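Local coordinates for protein lysyl oxidase (Pichia pastoris, PDB 1W7C) that probably oxidises primary amines to aldehydes, using a copper ion and a topaquinone cofactor formed from its own chain, at residues T311-D316 / F382-F387; T22-E27 / I58-P63; Y361-R366 / V429-T434. All blocks are in the same frame, centred on the assembly; numbering follows the deposited sequence.

Contact 1: residues T311-D316 / F382-F387; sequences TSWSRD and FTTDTF. With NAG (2-acetamido-2-deoxy-beta-D-glucopyranose), chain T.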
loop_
_atom_site.group_PDB
_atom_site.type_symbol
_atom_site.label_atom_id
_atom_site.label_comp_id
_atom_site.label_asym_id
_atom_site.label_seq_id
_atom_site.Cartn_x
_atom_site.Cartn_y
_atom_site.Cartn_z
ATOM N N THR A 311 -6.188 3.320 25.048
ATOM C CA THR A 311 -4.777 3.553 24.734
ATOM C C THR A 311 -3.938 3.637 26.014
ATOM O O THR A 311 -4.430 3.909 27.102
ATOM C CB THR A 311 -4.548 4.866 23.950
ATOM O OG1 THR A 311 -4.883 5.956 24.795
ATOM C CG2 THR A 311 -5.406 4.942 22.676
ATOM N N SER A 312 -2.677 3.320 25.852
ATOM C CA SER A 312 -1.678 3.408 26.895
ATOM C C SER A 312 -0.406 3.935 26.285
ATOM O O SER A 312 -0.162 3.753 25.102
ATOM C CB SER A 312 -1.445 2.022 27.525
ATOM O OG SER A 312 -0.487 2.121 28.557
ATOM N N TRP A 313 0.432 4.551 27.118
ATOM C CA TRP A 313 1.678 5.165 26.657
ATOM C C TRP A 313 2.845 4.744 27.522
ATOM O O TRP A 313 2.758 4.785 28.763
ATOM C CB TRP A 313 1.526 6.695 26.734
ATOM C CG TRP A 313 2.651 7.406 26.056
ATOM C CD1 TRP A 313 3.847 7.802 26.619
ATOM C CD2 TRP A 313 2.688 7.832 24.696
ATOM N NE1 TRP A 313 4.620 8.433 25.673
ATOM C CE2 TRP A 313 3.931 8.459 24.484
ATOM C CE3 TRP A 313 1.779 7.759 23.622
ATOM C CZ2 TRP A 313 4.284 9.015 23.263
ATOM C CZ3 TRP A 313 2.132 8.336 22.405
ATOM C CH2 TRP A 313 3.375 8.936 22.234
ATOM N N SER A 314 3.950 4.378 26.879
ATOM C CA SER A 314 5.199 4.086 27.576
ATOM C C SER A 314 6.357 4.868 27.008
ATOM O O SER A 314 6.365 5.240 25.831
ATOM C CB SER A 314 5.529 2.601 27.514
ATOM O OG SER A 314 5.980 2.210 26.215
ATOM N N ARG A 315 7.343 5.106 27.869
ATOM C CA ARG A 315 8.585 5.723 27.453
ATOM C C ARG A 315 9.292 4.893 26.377
ATOM O O ARG A 315 9.798 5.437 25.383
ATOM C CB ARG A 315 9.466 5.912 28.690
ATOM C CG ARG A 315 10.870 6.341 28.411
ATOM C CD ARG A 315 11.882 5.156 28.538
ATOM N NE ARG A 315 13.227 5.564 28.165
ATOM C CZ ARG A 315 14.039 4.895 27.407
ATOM N NH1 ARG A 315 13.715 3.696 26.934
ATOM N NH2 ARG A 315 15.223 5.401 27.133
ATOM N N ASP A 316 9.302 3.577 26.536
ATOM C CA ASP A 316 10.033 2.740 25.593
ATOM C C ASP A 316 9.440 2.801 24.179
ATOM O O ASP A 316 10.188 2.941 23.209
ATOM C CB ASP A 316 10.024 1.274 26.010
ATOM C CG ASP A 316 10.881 0.957 27.229
ATOM O OD1 ASP A 316 11.657 1.827 27.718
ATOM O OD2 ASP A 316 10.773 -0.177 27.764
ATOM N N PHE A 382 -4.094 14.473 22.587
ATOM C CA PHE A 382 -4.042 13.845 23.911
ATOM C C PHE A 382 -2.684 13.943 24.552
ATOM O O PHE A 382 -1.666 13.878 23.879
ATOM C CB PHE A 382 -4.534 12.370 23.800
ATOM C CG PHE A 382 -5.981 12.333 23.417
ATOM C CD1 PHE A 382 -6.356 12.391 22.086
ATOM C CD2 PHE A 382 -6.975 12.441 24.391
ATOM C CE1 PHE A 382 -7.700 12.515 21.736
ATOM C CE2 PHE A 382 -8.316 12.551 24.049
ATOM C CZ PHE A 382 -8.678 12.565 22.719
ATOM N N THR A 383 -2.707 14.138 25.867
ATOM C CA THR A 383 -1.530 14.307 26.691
ATOM C C THR A 383 -1.184 12.967 27.326
ATOM O O THR A 383 -2.070 12.253 27.842
ATOM C CB THR A 383 -1.854 15.333 27.793
ATOM O OG1 THR A 383 -2.152 16.599 27.194
ATOM C CG2 THR A 383 -0.651 15.556 28.688
ATOM N N THR A 384 0.107 12.645 27.316
ATOM C CA THR A 384 0.641 11.465 27.966
ATOM C C THR A 384 1.823 11.862 28.845
ATOM O O THR A 384 2.220 13.008 28.846
ATOM C CB THR A 384 1.090 10.407 26.941
ATOM O OG1 THR A 384 2.128 10.963 26.118
ATOM C CG2 THR A 384 -0.070 10.014 26.037
ATOM N N ASP A 385 2.410 10.893 29.534
ATOM C CA ASP A 385 3.512 11.209 30.439
ATOM C C ASP A 385 4.481 10.075 30.551
ATOM O O ASP A 385 4.171 8.922 30.185
ATOM C CB ASP A 385 2.963 11.616 31.821
ATOM C CG ASP A 385 1.918 10.671 32.311
ATOM O OD1 ASP A 385 2.244 9.477 32.571
ATOM O OD2 ASP A 385 0.731 11.053 32.451
ATOM N N THR A 386 5.697 10.420 30.975
ATOM C CA THR A 386 6.742 9.460 31.277
ATOM C C THR A 386 7.480 9.963 32.521
ATOM O O THR A 386 7.316 11.105 32.951
ATOM C CB THR A 386 7.763 9.333 30.124
ATOM O OG1 THR A 386 8.279 10.637 29.829
ATOM C CG2 THR A 386 7.117 8.787 28.841
ATOM N N PHE A 387 8.354 9.121 33.036
ATOM C CA PHE A 387 9.276 9.478 34.120
ATOM C C PHE A 387 10.678 9.016 33.780
ATOM O O PHE A 387 10.883 7.847 33.450
ATOM C CB PHE A 387 8.839 8.853 35.463
ATOM C CG PHE A 387 9.809 9.127 36.582
ATOM C CD1 PHE A 387 10.839 8.260 36.860
ATOM C CD2 PHE A 387 9.723 10.313 37.290
ATOM C CE1 PHE A 387 11.747 8.550 37.873
ATOM C CE2 PHE A 387 10.607 10.605 38.297
ATOM C CZ PHE A 387 11.626 9.728 38.581
HETATM C C1 NAG T . -0.426 17.349 32.031
HETATM C C2 NAG T . -0.768 17.925 33.420
HETATM C C3 NAG T . -2.275 18.019 33.626
HETATM C C4 NAG T . -2.895 18.822 32.489
HETATM C C5 NAG T . -2.434 18.255 31.132
HETATM C C6 NAG T . -2.952 19.113 29.973
HETATM C C7 NAG T . 0.687 17.724 35.356
HETATM C C8 NAG T . 0.727 17.112 36.724
HETATM N N2 NAG T . -0.166 17.162 34.498
HETATM O O3 NAG T . -2.590 18.653 34.854
HETATM O O4 NAG T . -4.304 18.817 32.624
HETATM O O5 NAG T . -1.020 18.233 31.091
HETATM O O6 NAG T . -2.280 20.357 29.987
HETATM O O7 NAG T . 1.409 18.686 35.080
HETATM O O HOH W 1 4.447 6.165 30.507
#
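T384 stands over one face of the W313 indole, its hydroxyl OG1 3.5 Å from W313 CD2 and offset toward the rim of the ring. T384 CB makes a CH-pi contact, 3.7 Å from the centroid of the W313 five-membered ring and 21° off its normal, while T384 CG2 covers W313 CB and CE3. A chi1 of 61° sets T384 OG1 between its own backbone N and carbonyl carbon, which carries the hydroxyl over the indole; there it also hydrogen-bonds S398 OG. T386 comes to the same indole from the edge: its methyl CG2 lies near the ring plane, 4.0 Å from W313 NE1, and reaches back to R315 CA at 3.7 Å. The backbones of the two strands are bridged through a water that donates to W313 O and D385 O, each bond 2.8 Å long.

Second-shell bonds fix these groups. W313 NE1 is hydrogen-bonded to G364 O, and T386 OG1 to R395. R315 touches T386 through CB, then bends away so that NH1 forms a salt bridge with D316 OD1 (2.9 Å) and NE another with E388. On the far side of strand 380-388, T383 CG2 lies beside the N-acetylglucosamine on N394. The axes of residues 311-314 and 382-387 approach to 6.9 Å at 36°; the strands they belong to pair with 318-326 and 391-405. Such side-chain packing between strands of separate layers is consistent with the beta-sandwich of the copper amine oxidase catalytic domain.

Contact 2: residues T22-E27 / I58-P63; sequences TSLAKE and IETLKP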
loop_
_atom_site.group_PDB
_atom_site.type_symbol
_atom_site.label_atom_id
_atom_site.label_comp_id
_atom_site.label_asym_id
_atom_site.label_seq_id
_atom_site.Cartn_x
_atom_site.Cartn_y
_atom_site.Cartn_z
ATOM N N THR A 22 -3.074 2.038 32.066
ATOM C CA THR A 22 -2.642 3.408 31.905
ATOM C C THR A 22 -1.346 3.695 32.666
ATOM O O THR A 22 -1.030 3.034 33.671
ATOM C CB THR A 22 -3.798 4.346 32.353
ATOM O OG1 THR A 22 -3.611 5.641 31.793
ATOM C CG2 THR A 22 -3.833 4.520 33.881
ATOM N N SER A 23 -0.623 4.711 32.188
ATOM C CA SER A 23 0.631 5.100 32.824
ATOM C C SER A 23 0.390 5.543 34.251
ATOM O O SER A 23 -0.731 5.896 34.645
ATOM C CB SER A 23 1.319 6.228 32.041
ATOM O OG SER A 23 0.596 7.451 32.144
ATOM N N LEU A 24 1.448 5.509 35.048
ATOM C CA LEU A 24 1.349 5.975 36.422
ATOM C C LEU A 24 0.985 7.452 36.491
ATOM O O LEU A 24 1.444 8.278 35.705
ATOM C CB LEU A 24 2.648 5.732 37.159
ATOM C CG LEU A 24 3.064 4.271 37.334
ATOM C CD1 LEU A 24 4.421 4.252 38.000
ATOM C CD2 LEU A 24 2.018 3.485 38.132
ATOM N N ALA A 25 0.081 7.781 37.405
ATOM C CA ALA A 25 -0.191 9.167 37.735
ATOM C C ALA A 25 1.027 9.799 38.424
ATOM O O ALA A 25 1.848 9.100 39.013
ATOM C CB ALA A 25 -1.390 9.219 38.654
ATOM N N LYS A 26 1.145 11.111 38.337
ATOM C CA LYS A 26 2.253 11.815 38.987
ATOM C C LYS A 26 2.375 11.399 40.454
ATOM O O LYS A 26 3.471 11.152 40.952
ATOM C CB LYS A 26 2.071 13.321 38.853
ATOM C CG LYS A 26 3.273 14.118 39.370
ATOM C CD LYS A 26 3.199 15.597 39.026
ATOM C CE LYS A 26 4.583 16.253 39.009
ATOM N NZ LYS A 26 5.594 15.546 39.863
ATOM N N GLU A 27 1.231 11.352 41.142
ATOM C CA GLU A 27 1.189 10.986 42.556
ATOM C C GLU A 27 1.719 9.555 42.814
ATOM O O GLU A 27 2.367 9.294 43.833
ATOM C CB GLU A 27 -0.242 11.160 43.124
ATOM C CG GLU A 27 -1.348 10.378 42.398
ATOM C CD GLU A 27 -2.168 11.205 41.397
ATOM O OE1 GLU A 27 -3.365 10.874 41.199
ATOM O OE2 GLU A 27 -1.623 12.162 40.784
ATOM N N ILE A 58 10.439 4.633 36.318
ATOM C CA ILE A 58 9.313 4.229 37.148
ATOM C C ILE A 58 8.065 4.267 36.274
ATOM O O ILE A 58 7.688 5.336 35.804
ATOM C CB ILE A 58 9.088 5.180 38.347
ATOM C CG1 ILE A 58 10.322 5.256 39.242
ATOM C CG2 ILE A 58 7.871 4.705 39.126
ATOM C CD1 ILE A 58 10.225 6.303 40.350
ATOM N N GLU A 59 7.492 3.092 36.016
ATOM C CA GLU A 59 6.345 3.002 35.123
ATOM C C GLU A 59 5.371 1.910 35.540
ATOM O O GLU A 59 5.671 1.077 36.387
ATOM C CB GLU A 59 6.783 2.774 33.678
ATOM C CG GLU A 59 7.395 1.413 33.445
ATOM C CD GLU A 59 7.475 1.004 31.981
ATOM O OE1 GLU A 59 6.990 1.744 31.099
ATOM O OE2 GLU A 59 8.022 -0.098 31.753
ATOM N N THR A 60 4.193 1.913 34.908
ATOM C CA THR A 60 3.213 0.865 35.168
ATOM C C THR A 60 3.734 -0.503 34.768
ATOM O O THR A 60 4.226 -0.671 33.653
ATOM C CB THR A 60 1.955 1.160 34.401
ATOM O OG1 THR A 60 1.416 2.402 34.874
ATOM C CG2 THR A 60 0.890 0.084 34.637
ATOM N N LEU A 61 3.633 -1.470 35.679
ATOM C CA LEU A 61 3.798 -2.874 35.342
ATOM C C LEU A 61 2.403 -3.374 34.995
ATOM O O LEU A 61 1.555 -3.517 35.887
ATOM C CB LEU A 61 4.390 -3.645 36.525
ATOM C CG LEU A 61 4.596 -5.127 36.285
ATOM C CD1 LEU A 61 5.622 -5.390 35.199
ATOM C CD2 LEU A 61 5.034 -5.788 37.591
ATOM N N LYS A 62 2.147 -3.592 33.715
ATOM C CA LYS A 62 0.774 -3.839 33.251
ATOM C C LYS A 62 0.247 -5.171 33.814
ATOM O O LYS A 62 1.005 -6.099 34.093
ATOM C CB LYS A 62 0.702 -3.841 31.735
ATOM C CG LYS A 62 0.859 -2.432 31.139
ATOM C CD LYS A 62 0.744 -2.459 29.660
ATOM C CE LYS A 62 0.999 -1.107 29.058
ATOM N NZ LYS A 62 2.450 -0.728 29.128
ATOM N N PRO A 63 -1.065 -5.268 33.997
ATOM C CA PRO A 63 -1.640 -6.513 34.495
ATOM C C PRO A 63 -1.385 -7.716 33.590
ATOM O O PRO A 63 -1.175 -7.571 32.413
ATOM C CB PRO A 63 -3.131 -6.190 34.587
ATOM C CG PRO A 63 -3.194 -4.715 34.802
ATOM C CD PRO A 63 -2.082 -4.211 33.860
HETATM O O HOH W 2 3.787 4.430 33.502
#
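T22 O receives the hydroxyl of T60, the OG1 to O distance being 2.8 Å, with the donor tilted 19° from the carbonyl plane. T60 OG1, anti to the carbonyl carbon (chi1 -62°), lies beside the backbone N and faces T22 O, which T60 CB and CG2 also border. R81 NH1 is a further donor to this oxygen.

The CA atoms come nearest at S23, 5.5 Å from T60 CA. The S23 side chain turns the other way: S23 OG hydrogen-bonds D385 OD1 in the catalytic domain, near a bound magnesium ion.

L24 meets the strand with both backbone and side chain. Its N donates to a water at 3.0 Å, and T60 N donates to the same water at 2.9 Å, so one oxygen takes up two backbone N-H groups. T60 OG1 is close to L24 N too, but the angle is poor for a bond. The segment here leads into helix 26-39, which lies against the antiparallel sheet containing strands 53-61 and 82-89, the alpha-plus-beta build of the copper amine oxidase N2 domain. L24 fills the junction: CD1 lies 3.5 Å from E59 C and 3.7 Å from I58 CG2, whose side chain it crosses at about a right angle, and CD2 sits 3.5 Å from T60 OG1. V29 and A83 pack on L24 as well. Cut back to an alanine here, the side chain would lose both methyl branches and would probably leave I58 CG2 and the T60 hydroxyl uncovered on this side, opening a gap between the strand and the start of the helix.

A25 follows as N-cap of helix 26-39, its N hydrogen-bonded to E28 OE1.

Contact 3: residues Y361-R366 / V429-T434; sequences YGVGNR and VRFIST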
loop_
_atom_site.group_PDB
_atom_site.type_symbol
_atom_site.label_atom_id
_atom_site.label_comp_id
_atom_site.label_asym_id
_atom_site.label_seq_id
_atom_site.Cartn_x
_atom_site.Cartn_y
_atom_site.Cartn_z
ATOM N N TYR A 361 16.712 4.036 23.309
ATOM C CA TYR A 361 16.709 5.497 23.349
ATOM C C TYR A 361 15.371 6.022 23.861
ATOM O O TYR A 361 15.320 7.055 24.500
ATOM C CB TYR A 361 17.012 6.079 21.965
ATOM C CG TYR A 361 18.410 5.774 21.526
ATOM C CD1 TYR A 361 18.699 4.689 20.724
ATOM C CD2 TYR A 361 19.459 6.547 21.977
ATOM C CE1 TYR A 361 20.006 4.396 20.365
ATOM C CE2 TYR A 361 20.764 6.275 21.623
ATOM C CZ TYR A 361 21.041 5.195 20.819
ATOM O OH TYR A 361 22.316 4.855 20.454
ATOM N N GLY A 362 14.298 5.326 23.523
ATOM C CA GLY A 362 12.938 5.685 23.866
ATOM C C GLY A 362 12.211 6.189 22.630
ATOM O O GLY A 362 12.668 7.119 21.973
ATOM N N VAL A 363 11.057 5.592 22.336
ATOM C CA VAL A 363 10.176 6.049 21.266
ATOM C C VAL A 363 9.097 6.993 21.827
ATOM O O VAL A 363 8.577 7.857 21.109
ATOM C CB VAL A 363 9.518 4.804 20.572
ATOM C CG1 VAL A 363 8.533 5.189 19.502
ATOM C CG2 VAL A 363 10.588 3.870 19.986
ATOM N N GLY A 364 8.777 6.859 23.125
ATOM C CA GLY A 364 7.698 7.585 23.783
ATOM C C GLY A 364 8.111 8.806 24.591
ATOM O O GLY A 364 7.303 9.345 25.356
ATOM N N ASN A 365 9.352 9.241 24.416
ATOM C CA ASN A 365 9.897 10.377 25.169
ATOM C C ASN A 365 10.377 11.497 24.262
ATOM O O ASN A 365 11.361 12.170 24.568
ATOM C CB ASN A 365 11.025 9.922 26.108
ATOM C CG ASN A 365 12.167 9.263 25.374
ATOM O OD1 ASN A 365 12.106 9.060 24.153
ATOM N ND2 ASN A 365 13.209 8.869 26.124
ATOM N N ARG A 366 9.620 11.738 23.190
ATOM C CA ARG A 366 10.003 12.699 22.160
ATOM C C ARG A 366 9.098 13.919 22.168
ATOM O O ARG A 366 8.824 14.495 23.244
ATOM C CB ARG A 366 10.119 11.956 20.806
ATOM C CG ARG A 366 11.077 10.765 20.892
ATOM C CD ARG A 366 12.522 11.171 21.199
ATOM N NE ARG A 366 13.288 10.031 21.616
ATOM C CZ ARG A 366 14.579 10.099 21.934
ATOM N NH1 ARG A 366 15.278 11.214 21.720
ATOM N NH2 ARG A 366 15.160 9.063 22.454
ATOM N N VAL A 429 -5.468 7.097 14.405
ATOM C CA VAL A 429 -4.686 7.421 15.603
ATOM C C VAL A 429 -3.223 7.496 15.154
ATOM O O VAL A 429 -2.679 6.531 14.578
ATOM C CB VAL A 429 -4.882 6.398 16.722
ATOM C CG1 VAL A 429 -4.140 6.824 17.969
ATOM C CG2 VAL A 429 -6.375 6.114 17.002
ATOM N N ARG A 430 -2.620 8.681 15.351
ATOM C CA ARG A 430 -1.222 8.881 14.974
ATOM C C ARG A 430 -0.361 9.383 16.132
ATOM O O ARG A 430 -0.828 10.178 16.963
ATOM C CB ARG A 430 -1.127 9.921 13.853
ATOM C CG ARG A 430 0.244 10.494 13.603
ATOM C CD ARG A 430 0.303 11.430 12.397
ATOM N NE ARG A 430 0.180 10.674 11.154
ATOM C CZ ARG A 430 -0.653 10.921 10.176
ATOM N NH1 ARG A 430 -1.473 11.963 10.229
ATOM N NH2 ARG A 430 -0.677 10.135 9.123
ATOM N N PHE A 431 0.890 8.931 16.155
ATOM C CA PHE A 431 1.913 9.707 16.848
ATOM C C PHE A 431 3.171 9.672 16.007
ATOM O O PHE A 431 3.317 8.808 15.125
ATOM C CB PHE A 431 2.132 9.298 18.313
ATOM C CG PHE A 431 3.023 8.125 18.519
ATOM C CD1 PHE A 431 2.557 6.845 18.338
ATOM C CD2 PHE A 431 4.341 8.303 18.913
ATOM C CE1 PHE A 431 3.382 5.763 18.563
ATOM C CE2 PHE A 431 5.163 7.199 19.154
ATOM C CZ PHE A 431 4.701 5.956 18.957
ATOM N N ILE A 432 4.052 10.630 16.264
ATOM C CA ILE A 432 5.300 10.735 15.532
ATOM C C ILE A 432 6.434 10.805 16.546
ATOM O O ILE A 432 6.409 11.625 17.476
ATOM C CB ILE A 432 5.281 12.031 14.654
ATOM C CG1 ILE A 432 4.243 11.861 13.540
ATOM C CG2 ILE A 432 6.689 12.233 14.093
ATOM C CD1 ILE A 432 4.046 13.103 12.660
ATOM N N SER A 433 7.400 9.922 16.386
ATOM C CA SER A 433 8.595 9.899 17.206
ATOM C C SER A 433 9.811 10.328 16.399
ATOM O O SER A 433 10.262 9.617 15.495
ATOM C CB SER A 433 8.777 8.462 17.736
ATOM O OG SER A 433 9.803 8.439 18.711
ATOM N N THR A 434 10.334 11.508 16.736
ATOM C CA THR A 434 11.570 11.979 16.153
ATOM C C THR A 434 12.682 11.601 17.112
ATOM O O THR A 434 12.781 12.124 18.221
ATOM C CB THR A 434 11.564 13.491 15.948
ATOM O OG1 THR A 434 10.455 13.889 15.115
ATOM C CG2 THR A 434 12.850 13.884 15.252
HETATM O O HOH W 3 15.048 13.023 19.430
#
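V363 and S433 join the loop after helix 358-361 to the end of strand 418-433, within the beta-sandwich fold of the catalytic domain and beside D358, the predicted proton acceptor. Among the hydrogen bonds, S433 OG donates to V363 O over 2.8 Å, in the carbonyl plane and on a lone pair; the hydroxyl reaches it because OG extends anti to the backbone N of S433 (chi1 -171°).

The loop is also bonded to itself. R366 grips G362 O side-on with two nitrogens, NE at 3.0 Å and NH2 at 3.2 Å, which fixes the guanidinium edge-on to the turn, with G362 O close to its plane. N365 ND2 hydrogen-bonds Y361 O and E388. G362 has phi 107°, where a side chain would jam against the preceding carbonyl.

Apolar contacts centre on V363 CG1, which meets the edge of the F431 ring, 3.9 Å from CE2, and packs on S433 CB. The F431 ring is stacked with F442 and stands edge-to-face with W313; V363 CG1 thus borders an aromatic cluster.

The R366 chain packs its carbons closely on oxygens of the strand end, CG against S433 OG and CD 3.1 Å from T434 O. T434 OG1 hydrogen-bonds D439, next to the topaquinone residue 438.

A water completes the seam, accepting from R366 NH1 at 2.9 Å and donating to T434 O at 2.7 Å.

Overall arrangement
Contact 3 lies nearest the middle of the chain, contact 1 is a buried step outward, and contact 2 is partly buried toward the surface. Contacts 1 and 3 share the catalytic domain and touch directly: R315 O meets G364 N, a residue that W313 also reaches, and the W313 and F431 rings meet edge-to-face. Contact 2 belongs to the N2 domain and joins contact 1 through F387 on I58 as well as through S23 and D385; it does not touch contact 3. Contact 1 relies on aromatic and methyl packing, whereas in contacts 2 and 3 a side-chain hydroxyl bonds a backbone carbonyl. Each contact contains a bridging water.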